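Local structure of beta-xylanase (Caldicellulosiruptor kristjanssonii, 7NWN) at residues K21-Y27 with E199-R205; E75-L81 with L139-R145; I96-N101 with A148-K154. The protein carries a family 9 carbohydrate-binding module, which probably holds plant polysaccharide close to the enzyme's xylan-hydrolysing machinery. All blocks are in the same frame, centred on the assembly; numbering follows the deposited sequence.

All three contacts belong to one beta-sandwich. Interaction 3 lies deepest, joining the two sheets across the core through aliphatic side chains before turning polar at the end of its strands. Interactions 1 and 2 are partly buried edge-to-edge strand pairings on opposite sides of the chain's centre, their centres about 27 Å apart: the first parallel, bringing residues near the two ends of the chain together, the second antiparallel. Each has an arginine-glutamate salt bridge on one face and apolar side chains on the other. Interactions 2 and 3 share strand 143-151 and each includes calcium ligands, whereas interaction 1 meets interaction 3 where Ile-200 packs on Leu-98.

Interaction 1 (K21-Y27 with E199-R205); sequences KRIYVSY and EIKLKGR
Arg-22 grips Glu-199 side-on, NE and NH2 both closing on the single oxygen OE1, at 2.9 Å from NE and 2.8 Å from NH2. The guanidinium and carboxylate are nearly coplanar, 26° apart, and the bend of the arginine chain at chi3 (-82°) turns NE and NH2 toward the acid. Lys-201 lays its CD over one face of the guanidinium and runs alongside the Tyr-24 ring. Further on, Lys-203 NZ donates to Ser-26 OG (3.1 Å), and Arg-205 CG sits over the face of the Tyr-27 ring, 3.8 Å from its centroid in a CH-pi contact, while its NE goes on to a salt bridge with Asp-67. On the face of the pair away from Arg-22 and Glu-199, Val-25 CG2 packs against Ile-200 CB at 3.7 Å, and Leu-202 CD2 touches Val-25 CB. Parallel backbone pairing sets this register, with Val-25 N bonded to Lys-201 O and Lys-203 N to Val-25 O, both at 2.9 Å. Leu-63 and Trp-65 of strand 58-66 pack on the apolar face. The chemistry is thus split by face: apolar side chains join the sandwich interior, and on the other face Glu-199 probably offsets part of the positive charge gathered by Arg-22 and Lys-201.

Interaction 2 (E75-L81 with L139-R145); sequences EVYDPVL and LLPDGYR. With CA (calcium ion), chain Q.
Val-76 lies over one face of the Tyr-144 ring, its CB 3.9 Å from the ring centroid in a CH-pi contact and its CG2 3.6 Å from Tyr-144 CZ. With CG set between the backbone N and the carbonyl carbon (chi1 62°), the tyrosine extends beside the valine, and Leu-81 CD2 reaches Tyr-144 CD1 at 3.7 Å. Asp-142 contributes its carbonyl and its CB: as the third residue of a type II turn from Leu-140 to Gly-143, it offers O to Asp-78 N at 2.9 Å, while CB rests against the Tyr-77 ring. Glu-75 runs alongside Arg-145, whose NE (2.8 Å) and NH2 (2.9 Å) both reach Glu-75 OE2 from the same face of the carboxylate; Arg-145 NH1 also donates to Gly-34 O. A leucine in place of Arg-145 would probably leave the Glu-75 carboxylate without its charge mate and the Gly-34 carbonyl without this donor. Just past the pairing, Asp-78, through both carboxylate oxygens, and Val-80 O bind a calcium ion that Asp-92 and Ala-171 also coordinate. Strand 69-77 lies between 143-151 and 58-66 in its sheet, while Val-94 of strand 93-99, in the other sheet, packs on both Val-76 and Tyr-144.

Interaction 3 (I96-N101 with A148-K154); sequences IFLDEN and ARIALSK. With CA (calcium ion), chain S; EDO (1,2-ethanediol), chain J.
The beta-sandwich core is bridged here, where Ile-96 and Leu-98 of one sheet face Ala-148 and Ile-150 of the other across strand axes 10.4 Å apart. Ile-96 CG2 meets Ile-150 CD1 at 3.5 Å, the two isoleucine side chains running antiparallel past one another, and Ile-96 CD1 touches Ala-148 CB. Leu-98 lies roughly perpendicular to Leu-152, with Leu-98 CD2 3.8 Å from Leu-152 CD2. Beyond the strand ends the chemistry turns polar. With CG anti to the backbone N (chi1 -166°) and the chain extended beyond it, the Glu-100 carboxylate reaches the backbone of the other segment, where its OE2 takes two amides: Ser-153 N at 2.6 Å, on the syn lone pair, and Lys-154 N at 2.9 Å, from above the carboxylate plane. Glu-100 OE1 receives Ser-153 OG at 2.9 Å and also a salt bridge from Arg-132, so the buried acid is held through both oxygens and its rotation is probably fixed. Next to it in the chain, Asp-99 OD1 binds a calcium ion whose site is completed by Asp-103, Asp-111, Asp-112 and water. At the outer end a single water donates to both Asn-101 OD1 (2.8 Å) and Ser-153 OG (3.2 Å).

Interaction 1 (K21-Y27 with E199-R205)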
# COMPACT_ATOMS: atom_id res chain seq x y z
N LYS A 21 -2.22 -15.23 2.05
CA LYS A 21 -0.80 -15.67 2.33
C LYS A 21 -0.01 -14.52 2.98
O LYS A 21 -0.60 -13.68 3.68
CB LYS A 21 -0.19 -16.29 1.08
CG LYS A 21 1.10 -17.07 1.31
CD LYS A 21 2.11 -16.76 0.24
CE LYS A 21 3.52 -17.19 0.61
NZ LYS A 21 4.34 -17.42 -0.60
N ARG A 22 1.33 -14.53 2.81
CA ARG A 22 2.20 -13.79 3.73
C ARG A 22 3.39 -13.14 3.02
O ARG A 22 4.11 -13.80 2.28
CB ARG A 22 2.62 -14.68 4.90
CG ARG A 22 3.56 -14.01 5.88
CD ARG A 22 4.05 -14.96 6.96
NE ARG A 22 3.07 -15.08 8.04
CZ ARG A 22 3.18 -15.89 9.09
NH1 ARG A 22 4.26 -16.63 9.24
NH2 ARG A 22 2.24 -15.90 10.02
N ILE A 23 3.59 -11.84 3.25
CA ILE A 23 4.77 -11.13 2.73
C ILE A 23 5.69 -10.79 3.93
O ILE A 23 5.22 -10.28 4.96
CB ILE A 23 4.32 -9.85 1.97
CG1 ILE A 23 3.53 -10.21 0.72
CG2 ILE A 23 5.50 -8.92 1.66
CD1 ILE A 23 2.71 -9.06 0.16
N TYR A 24 6.98 -11.13 3.79
CA TYR A 24 8.02 -10.80 4.77
C TYR A 24 8.55 -9.42 4.37
O TYR A 24 8.85 -9.21 3.22
CB TYR A 24 9.11 -11.90 4.79
CG TYR A 24 8.58 -13.20 5.34
CD1 TYR A 24 8.55 -13.43 6.71
CD2 TYR A 24 7.99 -14.16 4.50
CE1 TYR A 24 8.01 -14.60 7.24
CE2 TYR A 24 7.45 -15.34 5.01
CZ TYR A 24 7.47 -15.55 6.39
OH TYR A 24 6.93 -16.68 6.91
N VAL A 25 8.50 -8.46 5.29
CA VAL A 25 8.89 -7.08 5.03
C VAL A 25 10.21 -6.78 5.74
O VAL A 25 10.32 -6.87 6.98
CB VAL A 25 7.80 -6.16 5.58
CG1 VAL A 25 8.07 -4.67 5.25
CG2 VAL A 25 6.41 -6.63 5.13
N SER A 26 11.19 -6.36 4.95
CA SER A 26 12.48 -5.91 5.47
C SER A 26 12.42 -4.50 6.08
O SER A 26 11.58 -3.67 5.73
CB SER A 26 13.47 -5.94 4.38
OG SER A 26 13.60 -7.28 3.97
N TYR A 27 13.42 -4.24 6.94
CA TYR A 27 13.56 -3.05 7.75
C TYR A 27 14.31 -2.01 6.93
O TYR A 27 15.33 -2.33 6.29
CB TYR A 27 14.34 -3.36 9.04
CG TYR A 27 14.49 -2.15 9.91
CD1 TYR A 27 15.57 -1.28 9.76
CD2 TYR A 27 13.56 -1.87 10.89
CE1 TYR A 27 15.71 -0.15 10.56
CE2 TYR A 27 13.68 -0.73 11.67
CZ TYR A 27 14.75 0.12 11.52
OH TYR A 27 14.81 1.21 12.35
N GLU A 199 -1.31 -11.23 5.24
CA GLU A 199 -0.40 -10.99 6.35
C GLU A 199 0.92 -10.41 5.85
O GLU A 199 1.46 -10.85 4.83
CB GLU A 199 -0.02 -12.32 7.00
CG GLU A 199 -1.21 -12.97 7.66
CD GLU A 199 -0.92 -14.26 8.41
OE1 GLU A 199 0.26 -14.74 8.41
OE2 GLU A 199 -1.87 -14.77 9.01
N ILE A 200 1.45 -9.48 6.66
CA ILE A 200 2.84 -9.10 6.54
C ILE A 200 3.51 -9.43 7.87
O ILE A 200 2.95 -9.18 8.94
CB ILE A 200 2.95 -7.59 6.18
CG1 ILE A 200 2.28 -6.68 7.22
CG2 ILE A 200 2.41 -7.38 4.78
CD1 ILE A 200 2.46 -5.16 6.99
N LYS A 201 4.73 -9.93 7.77
CA LYS A 201 5.54 -10.16 8.96
C LYS A 201 6.84 -9.37 8.81
O LYS A 201 7.51 -9.49 7.77
CB LYS A 201 5.79 -11.67 9.12
CG LYS A 201 6.64 -12.06 10.34
CD LYS A 201 6.52 -13.54 10.66
CE LYS A 201 7.11 -13.95 11.98
NZ LYS A 201 7.78 -15.25 11.75
N LEU A 202 7.11 -8.54 9.82
CA LEU A 202 8.26 -7.63 9.86
C LEU A 202 9.49 -8.40 10.32
O LEU A 202 9.41 -9.12 11.34
CB LEU A 202 7.95 -6.51 10.86
CG LEU A 202 6.63 -5.79 10.61
CD1 LEU A 202 6.53 -4.51 11.42
CD2 LEU A 202 6.43 -5.56 9.14
N LYS A 203 10.57 -8.29 9.55
CA LYS A 203 11.87 -8.86 9.91
C LYS A 203 13.02 -7.87 9.61
O LYS A 203 12.83 -6.80 9.00
CB LYS A 203 12.04 -10.13 9.08
CG LYS A 203 12.23 -9.91 7.58
CD LYS A 203 12.59 -11.19 6.87
CE LYS A 203 13.07 -11.06 5.44
NZ LYS A 203 14.10 -10.01 5.32
N GLY A 204 14.23 -8.22 10.08
CA GLY A 204 15.51 -7.71 9.58
C GLY A 204 16.05 -6.52 10.36
O GLY A 204 16.98 -5.86 9.92
N ARG A 205 15.42 -6.15 11.49
CA ARG A 205 15.95 -5.01 12.21
C ARG A 205 17.11 -5.51 13.07
O ARG A 205 16.93 -6.46 13.82
CB ARG A 205 14.92 -4.43 13.17
CG ARG A 205 15.38 -3.11 13.76
CD ARG A 205 14.40 -2.75 14.82
NE ARG A 205 14.68 -1.41 15.27
CZ ARG A 205 15.47 -1.13 16.29
NH1 ARG A 205 16.06 -2.11 16.97
NH2 ARG A 205 15.68 0.13 16.63

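Interaction 2 (E75-L81 with L139-R145)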
# COMPACT_ATOMS: atom_id res chain seq x y z
N GLU A 75 4.00 0.73 -8.24
CA GLU A 75 3.97 1.22 -9.61
C GLU A 75 2.83 0.56 -10.39
O GLU A 75 2.64 -0.68 -10.31
CB GLU A 75 5.29 0.91 -10.32
CG GLU A 75 6.38 1.79 -9.80
CD GLU A 75 7.74 1.66 -10.47
OE1 GLU A 75 7.83 1.04 -11.53
OE2 GLU A 75 8.69 2.22 -9.92
N VAL A 76 2.11 1.40 -11.13
CA VAL A 76 0.97 0.93 -11.90
C VAL A 76 1.26 1.21 -13.38
O VAL A 76 1.48 2.36 -13.74
CB VAL A 76 -0.32 1.65 -11.44
CG1 VAL A 76 -1.54 1.19 -12.26
CG2 VAL A 76 -0.58 1.47 -9.93
N TYR A 77 1.18 0.17 -14.21
CA TYR A 77 1.11 0.31 -15.66
C TYR A 77 -0.36 0.48 -16.05
O TYR A 77 -1.18 -0.42 -15.83
CB TYR A 77 1.75 -0.92 -16.31
CG TYR A 77 1.61 -0.93 -17.81
CD1 TYR A 77 2.54 -0.29 -18.62
CD2 TYR A 77 0.52 -1.57 -18.42
CE1 TYR A 77 2.41 -0.28 -20.00
CE2 TYR A 77 0.36 -1.54 -19.79
CZ TYR A 77 1.30 -0.90 -20.58
OH TYR A 77 1.14 -0.87 -21.93
N ASP A 78 -0.68 1.65 -16.62
CA ASP A 78 -2.02 2.06 -16.92
C ASP A 78 -1.93 3.15 -17.97
O ASP A 78 -1.64 4.30 -17.66
CB ASP A 78 -2.75 2.53 -15.66
CG ASP A 78 -4.23 2.85 -15.86
OD1 ASP A 78 -4.78 2.74 -16.99
OD2 ASP A 78 -4.84 3.18 -14.84
N PRO A 79 -2.18 2.81 -19.26
CA PRO A 79 -2.09 3.79 -20.36
C PRO A 79 -3.15 4.91 -20.41
O PRO A 79 -2.95 5.92 -21.09
CB PRO A 79 -2.08 2.90 -21.62
CG PRO A 79 -2.84 1.64 -21.18
CD PRO A 79 -2.49 1.44 -19.71
N VAL A 80 -4.23 4.81 -19.62
CA VAL A 80 -5.20 5.90 -19.56
C VAL A 80 -5.46 6.25 -18.10
O VAL A 80 -6.05 5.48 -17.39
CB VAL A 80 -6.52 5.52 -20.27
CG1 VAL A 80 -7.53 6.67 -20.21
CG2 VAL A 80 -6.31 5.04 -21.71
N LEU A 81 -5.10 7.46 -17.66
CA LEU A 81 -5.37 7.86 -16.29
C LEU A 81 -6.58 8.77 -16.26
O LEU A 81 -6.66 9.76 -16.98
CB LEU A 81 -4.15 8.57 -15.68
CG LEU A 81 -2.88 7.72 -15.70
CD1 LEU A 81 -1.73 8.49 -15.04
CD2 LEU A 81 -3.12 6.36 -15.03
N LEU A 139 4.03 10.84 -12.19
CA LEU A 139 3.61 10.38 -13.51
C LEU A 139 4.77 9.75 -14.27
O LEU A 139 5.84 10.34 -14.37
CB LEU A 139 3.06 11.59 -14.30
CG LEU A 139 1.77 12.20 -13.75
CD1 LEU A 139 1.16 13.13 -14.80
CD2 LEU A 139 0.77 11.11 -13.38
N LEU A 140 4.55 8.54 -14.78
CA LEU A 140 5.54 7.83 -15.57
C LEU A 140 4.97 7.66 -16.98
O LEU A 140 3.76 7.70 -17.17
CB LEU A 140 5.81 6.43 -14.96
CG LEU A 140 6.27 6.39 -13.50
CD1 LEU A 140 6.54 4.94 -13.08
CD2 LEU A 140 7.57 7.19 -13.34
N PRO A 141 5.83 7.44 -18.01
CA PRO A 141 5.33 7.03 -19.33
C PRO A 141 4.46 5.77 -19.10
O PRO A 141 4.88 4.79 -18.49
CB PRO A 141 6.63 6.71 -20.09
CG PRO A 141 7.67 7.60 -19.41
CD PRO A 141 7.29 7.48 -17.93
N ASP A 142 3.22 5.78 -19.55
CA ASP A 142 2.37 4.60 -19.33
C ASP A 142 2.00 4.27 -17.88
O ASP A 142 1.60 3.14 -17.61
CB ASP A 142 2.95 3.36 -20.01
CG ASP A 142 3.21 3.61 -21.50
OD1 ASP A 142 2.29 4.13 -22.22
OD2 ASP A 142 4.36 3.35 -21.91
N GLY A 143 2.08 5.21 -16.93
CA GLY A 143 1.55 4.83 -15.63
C GLY A 143 1.89 5.85 -14.56
O GLY A 143 2.03 7.05 -14.85
N TYR A 144 2.06 5.34 -13.33
CA TYR A 144 2.31 6.27 -12.25
C TYR A 144 2.93 5.46 -11.13
O TYR A 144 2.87 4.23 -11.16
CB TYR A 144 1.03 7.02 -11.81
CG TYR A 144 -0.10 6.17 -11.26
CD1 TYR A 144 -1.04 5.57 -12.11
CD2 TYR A 144 -0.30 6.02 -9.87
CE1 TYR A 144 -2.11 4.81 -11.64
CE2 TYR A 144 -1.39 5.29 -9.39
CZ TYR A 144 -2.28 4.67 -10.26
OH TYR A 144 -3.34 3.94 -9.78
N ARG A 145 3.52 6.18 -10.16
CA ARG A 145 4.12 5.55 -9.01
C ARG A 145 3.50 6.23 -7.78
O ARG A 145 3.25 7.44 -7.85
CB ARG A 145 5.62 5.83 -9.04
CG ARG A 145 6.37 5.29 -7.83
CD ARG A 145 7.87 5.57 -7.92
NE ARG A 145 8.47 4.89 -9.06
CZ ARG A 145 9.24 5.49 -9.95
NH1 ARG A 145 9.55 6.78 -9.79
NH2 ARG A 145 9.69 4.78 -10.98
CA CA Q . -6.89 3.89 -16.04
O HOH W 1 -7.40 2.49 -18.15

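Interaction 3 (I96-N101 with A148-K154)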
# COMPACT_ATOMS: atom_id res chain seq x y z
N ILE A 96 -4.66 0.98 0.40
CA ILE A 96 -3.82 0.26 1.34
C ILE A 96 -4.70 0.02 2.56
O ILE A 96 -5.32 0.95 3.05
CB ILE A 96 -2.54 1.07 1.69
CG1 ILE A 96 -1.66 1.21 0.43
CG2 ILE A 96 -1.71 0.38 2.80
CD1 ILE A 96 -0.75 2.43 0.52
N PHE A 97 -4.74 -1.23 3.02
CA PHE A 97 -5.50 -1.65 4.18
C PHE A 97 -4.51 -2.20 5.21
O PHE A 97 -3.61 -2.94 4.82
CB PHE A 97 -6.42 -2.79 3.75
CG PHE A 97 -7.35 -2.54 2.57
CD1 PHE A 97 -6.88 -2.55 1.26
CD2 PHE A 97 -8.72 -2.34 2.78
CE1 PHE A 97 -7.75 -2.40 0.19
CE2 PHE A 97 -9.60 -2.20 1.71
CZ PHE A 97 -9.11 -2.22 0.42
N LEU A 98 -4.71 -1.87 6.49
CA LEU A 98 -3.86 -2.39 7.56
C LEU A 98 -4.71 -2.78 8.78
O LEU A 98 -5.56 -2.00 9.24
CB LEU A 98 -2.83 -1.33 7.94
CG LEU A 98 -1.63 -1.83 8.75
CD1 LEU A 98 -0.74 -2.76 7.92
CD2 LEU A 98 -0.83 -0.63 9.29
N ASP A 99 -4.46 -3.99 9.30
CA ASP A 99 -5.00 -4.44 10.59
C ASP A 99 -3.79 -4.52 11.51
O ASP A 99 -3.07 -5.52 11.49
CB ASP A 99 -5.69 -5.80 10.40
CG ASP A 99 -6.12 -6.59 11.67
OD1 ASP A 99 -6.13 -6.03 12.80
OD2 ASP A 99 -6.40 -7.79 11.49
N GLU A 100 -3.54 -3.40 12.21
CA GLU A 100 -2.27 -3.16 12.89
C GLU A 100 -2.12 -4.11 14.08
O GLU A 100 -1.03 -4.62 14.31
CB GLU A 100 -2.19 -1.70 13.35
CG GLU A 100 -0.79 -1.28 13.74
CD GLU A 100 -0.65 0.17 14.18
OE1 GLU A 100 -1.62 0.93 14.11
OE2 GLU A 100 0.45 0.53 14.57
N ASN A 101 -3.21 -4.36 14.83
CA ASN A 101 -3.12 -5.26 15.97
C ASN A 101 -3.25 -6.72 15.55
O ASN A 101 -3.08 -7.59 16.37
CB ASN A 101 -4.15 -4.96 17.07
CG ASN A 101 -4.05 -3.54 17.61
OD1 ASN A 101 -3.00 -2.90 17.59
ND2 ASN A 101 -5.17 -3.01 18.07
N ALA A 148 4.33 5.81 -0.24
CA ALA A 148 3.42 6.08 0.87
C ALA A 148 4.09 5.68 2.20
O ALA A 148 4.81 4.67 2.28
CB ALA A 148 2.13 5.31 0.68
N ARG A 149 3.78 6.48 3.22
CA ARG A 149 4.20 6.16 4.58
C ARG A 149 2.94 6.14 5.46
O ARG A 149 2.14 7.08 5.38
CB ARG A 149 5.16 7.24 5.07
CG ARG A 149 5.70 7.00 6.48
CD ARG A 149 6.57 8.17 6.99
NE ARG A 149 7.31 7.86 8.23
CZ ARG A 149 6.85 8.25 9.42
NH1 ARG A 149 5.71 8.93 9.51
NH2 ARG A 149 7.58 8.01 10.50
N ILE A 150 2.79 5.07 6.26
CA ILE A 150 1.76 5.01 7.29
C ILE A 150 2.43 4.92 8.68
O ILE A 150 3.13 3.97 8.95
CB ILE A 150 0.86 3.80 7.02
CG1 ILE A 150 0.06 3.95 5.72
CG2 ILE A 150 -0.05 3.59 8.24
CD1 ILE A 150 -0.46 2.64 5.18
N ALA A 151 2.25 5.95 9.49
CA ALA A 151 2.77 6.02 10.86
C ALA A 151 2.05 4.94 11.69
O ALA A 151 0.83 4.82 11.61
CB ALA A 151 2.47 7.42 11.36
N LEU A 152 2.82 4.08 12.37
CA LEU A 152 2.31 2.97 13.17
C LEU A 152 2.13 3.44 14.62
O LEU A 152 2.90 4.29 15.09
CB LEU A 152 3.34 1.85 13.09
CG LEU A 152 3.43 1.23 11.70
CD1 LEU A 152 4.63 0.29 11.58
CD2 LEU A 152 2.11 0.51 11.37
N SER A 153 1.10 2.95 15.30
CA SER A 153 0.84 3.41 16.66
C SER A 153 1.45 2.40 17.63
O SER A 153 1.88 2.78 18.70
CB SER A 153 -0.63 3.58 16.98
OG SER A 153 -1.32 2.42 16.54
N LYS A 154 1.38 1.12 17.28
CA LYS A 154 2.06 0.07 18.03
C LYS A 154 3.52 0.05 17.57
O LYS A 154 3.79 0.14 16.38
CB LYS A 154 1.35 -1.26 17.75
CG LYS A 154 2.26 -2.48 17.66
CD LYS A 154 1.56 -3.80 17.41
CE LYS A 154 0.47 -4.08 18.43
NZ LYS A 154 0.31 -5.53 18.69
CA CA S . -7.38 -4.62 13.84
C1 EDO J . 6.66 5.16 17.59
O1 EDO J . 7.14 3.83 17.51
C2 EDO J . 5.19 5.25 17.48
O2 EDO J . 4.51 5.06 18.71
O HOH W 2 0.29 -6.62 15.42
O HOH W 3 -2.45 -0.20 17.94
O HOH W 4 -9.19 -6.07 12.88